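Local coordinates for protein vibralactone Cyclase (Boreostereum vibrans, PDB 6KD0) that catalyses, with a hydrolase fold, the cyclization that forms the fused bicyclic beta-lactone of vibralactone, at residues T92-W106 with N164-A178. Residues are numbered along the deposited sequence; the frame is centred on the assembly and turned at random.
Sequences TKTYPLLYWVHCGGW and NADPKKGFVIAGQSA
Lys169 NZ donates hydrogen bonds to both Thr94 O and Thr94 OG1, each 3.0 Å from the ammonium nitrogen. The lysine reaches out nearly straight, and its end comes across the threonine side chain. NZ meets Thr94 O from above the carbonyl plane. A water ties Thr94 OG1 to Asp166 OD2, and the other carboxylate oxygen of Asp166 takes the Lys168 N-H in an Asx turn. Nearby, Asn164 ND2 gives a nearly straight bond to Lys93 O (2.9 Å, 175°), with the acceptor in the amide plane.

Strands 97-101 and 171-176 then run parallel, 19° apart. Backbone bonds alternate from Leu97 N to Gly170 O through to Gln176 N to Val101 O. On one face Leu97 CD1 presses on Phe171 CE1 at 3.4 Å, and Tyr99 and Ile173 run next to each other off the sheet. On the other face Trp100 CE3 rests 3.7 Å from Ala174 CB. The Gln176 amide stands perpendicular to the Trp100 ring; NE2 lies at the ring edge and gives its hydrogen bond to Gln207 OE1.

Past the strand ends, Ala178 CB sits over the five-membered ring of Trp106, 3.6 Å from its centroid. The backbone N-H groups of Gly104, Gly105 and Ala178 converge on one water, which also lies within bonding distance of Ser177 OG. The site resembles the oxyanion hole of hormone-sensitive-lipase-like hydrolases, next to the probable nucleophile elbow. There Ser177 OG bonds His311, consistent with a catalytic triad completed by Asp281.

The pair is central in the alpha/beta hydrolase sheet, flanked by strands 128-132 and 203-207. Helix 144-158 packs on the Tyr99 and Phe171 face, and helix 321-338 on the Leu98, Trp100 and Val172 face.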
ATOM      1  N   THR A  92      10.862  25.664  12.338  1.00 30.99           N
ATOM      2  CA  THR A  92       9.588  26.075  11.755  1.00 30.62           C
ATOM      3  C   THR A  92       9.429  25.663  10.289  1.00 31.57           C
ATOM      4  O   THR A  92       8.423  26.015   9.664  1.00 27.54           O
ATOM      5  CB  THR A  92       9.416  27.595  11.888  1.00 32.40           C
ATOM      6  OG1 THR A  92      10.241  28.261  10.926  1.00 31.02           O
ATOM      7  CG2 THR A  92       9.831  28.062  13.287  1.00 34.03           C
ATOM      8  N   LYS A  93      10.389  24.929   9.733  1.00 25.36           N
ATOM      9  CA  LYS A  93      10.301  24.475   8.353  1.00 27.24           C
ATOM     10  C   LYS A  93       9.113  23.533   8.177  1.00 27.90           C
ATOM     11  O   LYS A  93       8.796  22.748   9.074  1.00 25.15           O
ATOM     12  CB  LYS A  93      11.605  23.771   7.968  1.00 27.22           C
ATOM     13  CG  LYS A  93      11.817  23.556   6.485  1.00 28.81           C
ATOM     14  CD  LYS A  93      13.236  23.051   6.241  1.00 32.29           C
ATOM     15  CE  LYS A  93      13.411  22.415   4.867  1.00 32.24           C
ATOM     16  NZ  LYS A  93      13.311  23.386   3.750  1.00 38.03           N
ATOM     17  N   THR A  94       8.449  23.623   7.021  1.00 24.59           N
ATOM     18  CA  THR A  94       7.381  22.703   6.646  1.00 23.29           C
ATOM     19  C   THR A  94       7.831  21.832   5.479  1.00 27.29           C
ATOM     20  O   THR A  94       8.649  22.242   4.649  1.00 22.96           O
ATOM     21  CB  THR A  94       6.090  23.444   6.277  1.00 25.41           C
ATOM     22  OG1 THR A  94       6.343  24.315   5.171  1.00 29.39           O
ATOM     23  CG2 THR A  94       5.586  24.255   7.459  1.00 26.87           C
ATOM     24  N   TYR A  95       7.280  20.630   5.413  1.00 24.75           N
ATOM     25  CA  TYR A  95       7.738  19.593   4.502  1.00 23.62           C
ATOM     26  C   TYR A  95       6.578  19.058   3.682  1.00 22.19           C
ATOM     27  O   TYR A  95       5.416  19.217   4.068  1.00 22.79           O
ATOM     28  CB  TYR A  95       8.381  18.441   5.285  1.00 23.03           C
ATOM     29  CG  TYR A  95       9.510  18.910   6.156  1.00 21.41           C
ATOM     30  CD1 TYR A  95      10.796  19.033   5.644  1.00 27.49           C
ATOM     31  CD2 TYR A  95       9.284  19.269   7.478  1.00 26.08           C
ATOM     32  CE1 TYR A  95      11.839  19.477   6.434  1.00 30.96           C
ATOM     33  CE2 TYR A  95      10.327  19.708   8.285  1.00 28.09           C
ATOM     34  CZ  TYR A  95      11.595  19.808   7.759  1.00 30.80           C
ATOM     35  OH  TYR A  95      12.613  20.249   8.576  1.00 26.52           O
ATOM     36  N   PRO A  96       6.861  18.409   2.547  1.00 22.30           N
ATOM     37  CA  PRO A  96       5.792  17.698   1.832  1.00 22.52           C
ATOM     38  C   PRO A  96       5.196  16.605   2.705  1.00 23.15           C
ATOM     39  O   PRO A  96       5.751  16.227   3.747  1.00 21.65           O
ATOM     40  CB  PRO A  96       6.491  17.115   0.600  1.00 19.59           C
ATOM     41  CG  PRO A  96       7.804  17.890   0.477  1.00 24.00           C
ATOM     42  CD  PRO A  96       8.168  18.297   1.867  1.00 23.14           C
ATOM     43  N   LEU A  97       4.044  16.092   2.259  1.00 21.32           N
ATOM     44  CA  LEU A  97       3.174  15.233   3.061  1.00 19.04           C
ATOM     45  C   LEU A  97       3.057  13.868   2.392  1.00 17.52           C
ATOM     46  O   LEU A  97       2.629  13.785   1.239  1.00 21.96           O
ATOM     47  CB  LEU A  97       1.782  15.865   3.184  1.00 19.78           C
ATOM     48  CG  LEU A  97       0.942  15.697   4.451  1.00 24.82           C
ATOM     49  CD1 LEU A  97      -0.560  15.749   4.153  1.00 25.42           C
ATOM     50  CD2 LEU A  97       1.302  14.468   5.221  1.00 22.47           C
ATOM     51  N   LEU A  98       3.426  12.809   3.108  1.00 18.52           N
ATOM     52  CA  LEU A  98       3.253  11.436   2.648  1.00 19.34           C
ATOM     53  C   LEU A  98       2.231  10.734   3.538  1.00 19.34           C
ATOM     54  O   LEU A  98       2.421  10.657   4.754  1.00 18.86           O
ATOM     55  CB  LEU A  98       4.579  10.673   2.688  1.00 22.53           C
ATOM     56  CG  LEU A  98       4.481   9.170   2.405  1.00 20.17           C
ATOM     57  CD1 LEU A  98       4.148   8.896   0.938  1.00 18.33           C
ATOM     58  CD2 LEU A  98       5.770   8.460   2.815  1.00 21.69           C
ATOM     59  N   TYR A  99       1.167  10.206   2.941  1.00 17.68           N
ATOM     60  CA  TYR A  99       0.111   9.521   3.692  1.00 17.48           C
ATOM     61  C   TYR A  99       0.179   8.041   3.328  1.00 18.81           C
ATOM     62  O   TYR A  99      -0.061   7.682   2.174  1.00 18.29           O
ATOM     63  CB  TYR A  99      -1.251  10.122   3.358  1.00 15.69           C
ATOM     64  CG  TYR A  99      -2.403   9.557   4.143  1.00 19.14           C
ATOM     65  CD1 TYR A  99      -2.697  10.062   5.406  1.00 17.66           C
ATOM     66  CD2 TYR A  99      -3.225   8.569   3.609  1.00 15.84           C
ATOM     67  CE1 TYR A  99      -3.750   9.584   6.146  1.00 17.96           C
ATOM     68  CE2 TYR A  99      -4.294   8.068   4.352  1.00 19.15           C
ATOM     69  CZ  TYR A  99      -4.550   8.600   5.620  1.00 16.25           C
ATOM     70  OH  TYR A  99      -5.607   8.153   6.374  1.00 17.13           O
ATOM     71  N   TRP A 100       0.505   7.196   4.305  1.00 15.89           N
ATOM     72  CA  TRP A 100       0.857   5.799   4.073  1.00 21.94           C
ATOM     73  C   TRP A 100      -0.222   4.883   4.635  1.00 17.27           C
ATOM     74  O   TRP A 100      -0.649   5.050   5.789  1.00 19.14           O
ATOM     75  CB  TRP A 100       2.222   5.479   4.706  1.00 20.31           C
ATOM     76  CG  TRP A 100       2.516   4.028   4.662  1.00 18.81           C
ATOM     77  CD1 TRP A 100       2.145   3.085   5.590  1.00 19.00           C
ATOM     78  CD2 TRP A 100       3.167   3.315   3.602  1.00 22.28           C
ATOM     79  NE1 TRP A 100       2.556   1.839   5.180  1.00 20.88           N
ATOM     80  CE2 TRP A 100       3.190   1.953   3.969  1.00 20.25           C
ATOM     81  CE3 TRP A 100       3.760   3.700   2.392  1.00 22.89           C
ATOM     82  CZ2 TRP A 100       3.775   0.971   3.166  1.00 22.51           C
ATOM     83  CZ3 TRP A 100       4.334   2.716   1.590  1.00 24.43           C
ATOM     84  CH2 TRP A 100       4.332   1.369   1.985  1.00 21.69           C
ATOM     85  N   VAL A 101      -0.660   3.910   3.827  1.00 14.46           N
ATOM     86  CA  VAL A 101      -1.712   2.967   4.212  1.00 16.90           C
ATOM     87  C   VAL A 101      -1.130   1.557   4.258  1.00 15.80           C
ATOM     88  O   VAL A 101      -0.795   0.964   3.215  1.00 14.96           O
ATOM     89  CB  VAL A 101      -2.909   3.022   3.259  1.00 14.81           C
ATOM     90  CG1 VAL A 101      -4.113   2.303   3.897  1.00 14.30           C
ATOM     91  CG2 VAL A 101      -3.228   4.461   2.923  1.00 18.71           C
ATOM     92  N   HIS A 102      -1.112   0.980   5.464  1.00 15.35           N
ATOM     93  CA  HIS A 102      -0.458  -0.301   5.708  1.00 17.19           C
ATOM     94  C   HIS A 102      -1.242  -1.479   5.118  1.00 17.19           C
ATOM     95  O   HIS A 102      -2.431  -1.385   4.787  1.00 18.34           O
ATOM     96  CB  HIS A 102      -0.254  -0.503   7.222  1.00 16.77           C
ATOM     97  CG  HIS A 102      -1.517  -0.821   7.959  1.00 16.70           C
ATOM     98  ND1 HIS A 102      -2.123  -2.058   7.898  1.00 20.23           N
ATOM     99  CD2 HIS A 102      -2.284  -0.067   8.784  1.00 16.20           C
ATOM    100  CE1 HIS A 102      -3.225  -2.045   8.631  1.00 17.88           C
ATOM    101  NE2 HIS A 102      -3.342  -0.848   9.182  1.00 18.26           N
ATOM    102  N   CYS A 103      -0.562  -2.620   5.050  1.00 16.29           N
ATOM    103  CA  CYS A 103      -1.080  -3.841   4.455  1.00 16.99           C
ATOM    104  C   CYS A 103      -1.859  -4.670   5.473  1.00 21.02           C
ATOM    105  O   CYS A 103      -2.030  -4.293   6.645  1.00 18.95           O
ATOM    106  CB  CYS A 103       0.061  -4.681   3.895  1.00 16.61           C
ATOM    107  SG  CYS A 103       0.942  -5.607   5.203  1.00 24.29           S
ATOM    108  N   GLY A 104      -2.312  -5.835   5.012  1.00 18.14           N
ATOM    109  CA  GLY A 104      -2.828  -6.845   5.913  1.00 18.16           C
ATOM    110  C   GLY A 104      -4.101  -7.528   5.468  1.00 19.02           C
ATOM    111  O   GLY A 104      -4.812  -8.073   6.320  1.00 18.30           O
ATOM    112  N   GLY A 105      -4.406  -7.517   4.164  1.00 16.35           N
ATOM    113  CA  GLY A 105      -5.598  -8.211   3.681  1.00 20.08           C
ATOM    114  C   GLY A 105      -6.907  -7.637   4.193  1.00 15.19           C
ATOM    115  O   GLY A 105      -7.939  -8.322   4.130  1.00 16.82           O
ATOM    116  N   TRP A 106      -6.884  -6.388   4.692  1.00 15.86           N
ATOM    117  CA  TRP A 106      -7.982  -5.656   5.343  1.00 16.09           C
ATOM    118  C   TRP A 106      -8.280  -6.145   6.756  1.00 17.72           C
ATOM    119  O   TRP A 106      -9.035  -5.488   7.486  1.00 17.49           O
ATOM    120  CB  TRP A 106      -9.281  -5.693   4.535  1.00 14.64           C
ATOM    121  CG  TRP A 106      -9.161  -5.192   3.138  1.00 14.71           C
ATOM    122  CD1 TRP A 106      -8.834  -3.909   2.738  1.00 16.91           C
ATOM    123  CD2 TRP A 106      -9.396  -5.942   1.941  1.00 14.30           C
ATOM    124  NE1 TRP A 106      -8.829  -3.837   1.354  1.00 17.02           N
ATOM    125  CE2 TRP A 106      -9.183  -5.065   0.845  1.00 16.41           C
ATOM    126  CE3 TRP A 106      -9.762  -7.273   1.683  1.00 16.97           C
ATOM    127  CZ2 TRP A 106      -9.315  -5.481  -0.481  1.00 16.41           C
ATOM    128  CZ3 TRP A 106      -9.896  -7.684   0.362  1.00 18.89           C
ATOM    129  CH2 TRP A 106      -9.668  -6.787  -0.704  1.00 15.53           C
ATOM    130  N   ASN A 164       4.096  20.193  10.979  1.00 27.14           N
ATOM    131  CA  ASN A 164       5.160  20.737  10.126  1.00 24.63           C
ATOM    132  C   ASN A 164       5.067  20.257   8.679  1.00 26.26           C
ATOM    133  O   ASN A 164       6.077  20.219   7.970  1.00 24.96           O
ATOM    134  CB  ASN A 164       6.555  20.412  10.682  1.00 30.92           C
ATOM    135  CG  ASN A 164       6.910  21.239  11.891  1.00 29.50           C
ATOM    136  OD1 ASN A 164       6.477  20.951  13.000  1.00 31.12           O
ATOM    137  ND2 ASN A 164       7.719  22.277  11.681  1.00 35.02           N
ATOM    138  N   ALA A 165       3.871  19.898   8.220  1.00 23.19           N
ATOM    139  CA  ALA A 165       3.657  19.461   6.849  1.00 19.73           C
ATOM    140  C   ALA A 165       2.877  20.518   6.078  1.00 22.03           C
ATOM    141  O   ALA A 165       2.105  21.295   6.656  1.00 21.99           O
ATOM    142  CB  ALA A 165       2.905  18.126   6.802  1.00 19.30           C
ATOM    143  N   ASP A 166       3.104  20.556   4.771  1.00 25.36           N
ATOM    144  CA  ASP A 166       2.344  21.439   3.893  1.00 24.31           C
ATOM    145  C   ASP A 166       2.074  20.685   2.597  1.00 22.73           C
ATOM    146  O   ASP A 166       2.990  20.484   1.788  1.00 24.83           O
ATOM    147  CB  ASP A 166       3.091  22.757   3.643  1.00 28.30           C
ATOM    148  CG  ASP A 166       2.372  23.674   2.644  1.00 29.20           C
ATOM    149  OD1 ASP A 166       1.258  23.334   2.176  1.00 29.45           O
ATOM    150  OD2 ASP A 166       2.935  24.749   2.336  1.00 37.08           O
ATOM    151  N   PRO A 167       0.831  20.245   2.375  1.00 23.75           N
ATOM    152  CA  PRO A 167       0.539  19.443   1.180  1.00 24.01           C
ATOM    153  C   PRO A 167       0.738  20.204  -0.113  1.00 23.47           C
ATOM    154  O   PRO A 167       0.867  19.573  -1.169  1.00 23.21           O
ATOM    155  CB  PRO A 167      -0.925  19.025   1.379  1.00 26.41           C
ATOM    156  CG  PRO A 167      -1.493  19.989   2.347  1.00 27.60           C
ATOM    157  CD  PRO A 167      -0.352  20.454   3.221  1.00 23.37           C
ATOM    158  N   LYS A 168       0.772  21.540  -0.071  1.00 23.62           N
ATOM    159  CA  LYS A 168       1.139  22.305  -1.257  1.00 27.90           C
ATOM    160  C   LYS A 168       2.573  22.041  -1.676  1.00 29.85           C
ATOM    161  O   LYS A 168       2.911  22.272  -2.839  1.00 26.28           O
ATOM    162  CB  LYS A 168       0.956  23.805  -1.017  1.00 31.02           C
ATOM    163  CG  LYS A 168      -0.439  24.218  -0.583  1.00 32.33           C
ATOM    164  CD  LYS A 168      -1.401  24.312  -1.746  1.00 42.83           C
ATOM    165  CE  LYS A 168      -1.190  25.593  -2.538  1.00 54.74           C
ATOM    166  NZ  LYS A 168      -1.062  25.333  -4.001  1.00 62.09           N
ATOM    167  N   LYS A 169       3.416  21.566  -0.758  1.00 23.71           N
ATOM    168  CA  LYS A 169       4.775  21.183  -1.107  1.00 26.12           C
ATOM    169  C   LYS A 169       4.853  19.780  -1.693  1.00 27.96           C
ATOM    170  O   LYS A 169       5.937  19.352  -2.104  1.00 27.09           O
ATOM    171  CB  LYS A 169       5.670  21.293   0.128  1.00 23.27           C
ATOM    172  CG  LYS A 169       5.660  22.701   0.716  1.00 29.85           C
ATOM    173  CD  LYS A 169       6.831  22.937   1.650  1.00 30.98           C
ATOM    174  CE  LYS A 169       6.966  24.420   1.996  1.00 29.65           C
ATOM    175  NZ  LYS A 169       8.176  24.653   2.861  1.00 33.70           N
ATOM    176  N   GLY A 170       3.729  19.083  -1.785  1.00 24.40           N
ATOM    177  CA  GLY A 170       3.719  17.708  -2.228  1.00 25.67           C
ATOM    178  C   GLY A 170       2.798  16.941  -1.316  1.00 23.29           C
ATOM    179  O   GLY A 170       2.830  17.138  -0.099  1.00 20.60           O
ATOM    180  N   PHE A 171       1.976  16.067  -1.896  1.00 22.28           N
ATOM    181  CA  PHE A 171       0.952  15.347  -1.146  1.00 20.44           C
ATOM    182  C   PHE A 171       0.792  13.999  -1.852  1.00 18.61           C
ATOM    183  O   PHE A 171       0.047  13.879  -2.822  1.00 21.70           O
ATOM    184  CB  PHE A 171      -0.343  16.153  -1.094  1.00 18.91           C
ATOM    185  CG  PHE A 171      -1.383  15.598  -0.161  1.00 20.81           C
ATOM    186  CD1 PHE A 171      -1.077  14.605   0.750  1.00 18.81           C
ATOM    187  CD2 PHE A 171      -2.686  16.089  -0.200  1.00 20.16           C
ATOM    188  CE1 PHE A 171      -2.062  14.105   1.597  1.00 19.83           C
ATOM    189  CE2 PHE A 171      -3.661  15.597   0.637  1.00 19.37           C
ATOM    190  CZ  PHE A 171      -3.348  14.605   1.538  1.00 19.56           C
ATOM    191  N   VAL A 172       1.530  13.001  -1.367  1.00 17.30           N
ATOM    192  CA  VAL A 172       1.610  11.688  -1.999  1.00 19.64           C
ATOM    193  C   VAL A 172       0.882  10.676  -1.126  1.00 18.44           C
ATOM    194  O   VAL A 172       1.149  10.579   0.078  1.00 18.95           O
ATOM    195  CB  VAL A 172       3.077  11.267  -2.222  1.00 17.15           C
ATOM    196  CG1 VAL A 172       3.147   9.816  -2.709  1.00 18.21           C
ATOM    197  CG2 VAL A 172       3.738  12.199  -3.222  1.00 23.08           C
ATOM    198  N   ILE A 173      -0.017   9.902  -1.726  1.00 19.38           N
ATOM    199  CA  ILE A 173      -0.645   8.801  -0.999  1.00 18.54           C
ATOM    200  C   ILE A 173      -0.007   7.503  -1.459  1.00 17.23           C
ATOM    201  O   ILE A 173       0.287   7.312  -2.648  1.00 18.13           O
ATOM    202  CB  ILE A 173      -2.173   8.777  -1.184  1.00 16.05           C
ATOM    203  CG1 ILE A 173      -2.791   7.732  -0.255  1.00 17.13           C
ATOM    204  CG2 ILE A 173      -2.548   8.497  -2.650  1.00 17.62           C
ATOM    205  CD1 ILE A 173      -4.267   7.865  -0.122  1.00 18.81           C
ATOM    206  N   ALA A 174       0.269   6.627  -0.506  1.00 16.24           N
ATOM    207  CA  ALA A 174       0.989   5.406  -0.804  1.00 19.04           C
ATOM    208  C   ALA A 174       0.366   4.300   0.024  1.00 17.75           C
ATOM    209  O   ALA A 174      -0.086   4.547   1.139  1.00 18.82           O
ATOM    210  CB  ALA A 174       2.489   5.556  -0.494  1.00 17.85           C
ATOM    211  N   GLY A 175       0.305   3.097  -0.527  1.00 17.77           N
ATOM    212  CA  GLY A 175      -0.261   1.989   0.222  1.00 15.21           C
ATOM    213  C   GLY A 175       0.280   0.658  -0.248  1.00 17.12           C
ATOM    214  O   GLY A 175       0.666   0.491  -1.412  1.00 21.65           O
ATOM    215  N   GLN A 176       0.277  -0.300   0.672  1.00 18.09           N
ATOM    216  CA  GLN A 176       0.819  -1.636   0.447  1.00 15.18           C
ATOM    217  C   GLN A 176      -0.300  -2.669   0.512  1.00 16.10           C
ATOM    218  O   GLN A 176      -1.015  -2.743   1.514  1.00 17.59           O
ATOM    219  CB  GLN A 176       1.886  -1.940   1.497  1.00 16.68           C
ATOM    220  CG  GLN A 176       2.550  -3.276   1.356  1.00 17.80           C
ATOM    221  CD  GLN A 176       3.593  -3.462   2.431  1.00 23.77           C
ATOM    222  OE1 GLN A 176       3.360  -4.160   3.414  1.00 28.58           O
ATOM    223  NE2 GLN A 176       4.732  -2.798   2.274  1.00 26.56           N
ATOM    224  N   SER A 177      -0.449  -3.457  -0.555  1.00 17.74           N
ATOM    225  CA  SER A 177      -1.377  -4.602  -0.623  1.00 16.77           C
ATOM    226  C   SER A 177      -2.786  -4.106  -0.320  1.00 15.26           C
ATOM    227  O   SER A 177      -3.262  -3.212  -1.038  1.00 15.89           O
ATOM    228  CB  SER A 177      -0.865  -5.733   0.268  1.00 16.67           C
ATOM    229  OG  SER A 177      -1.706  -6.879   0.105  1.00 21.36           O
ATOM    230  N   ALA A 178      -3.485  -4.629   0.698  1.00 16.36           N
ATOM    231  CA  ALA A 178      -4.839  -4.157   0.979  1.00 17.42           C
ATOM    232  C   ALA A 178      -4.861  -2.659   1.258  1.00 15.98           C
ATOM    233  O   ALA A 178      -5.849  -1.973   0.939  1.00 15.13           O
ATOM    234  CB  ALA A 178      -5.438  -4.937   2.150  1.00 16.53           C
TER
HETATM  235  O   HOH W   1       4.444  25.924   4.301  1.00 32.17           O
HETATM  236  O   HOH W   2       9.122  26.209   5.616  1.00 33.19           O
HETATM  237  O   HOH W   3       2.298  -2.442   5.308  1.00 22.71           O
HETATM  238  O   HOH W   4      -2.684  -6.566   2.520  1.00 18.11           O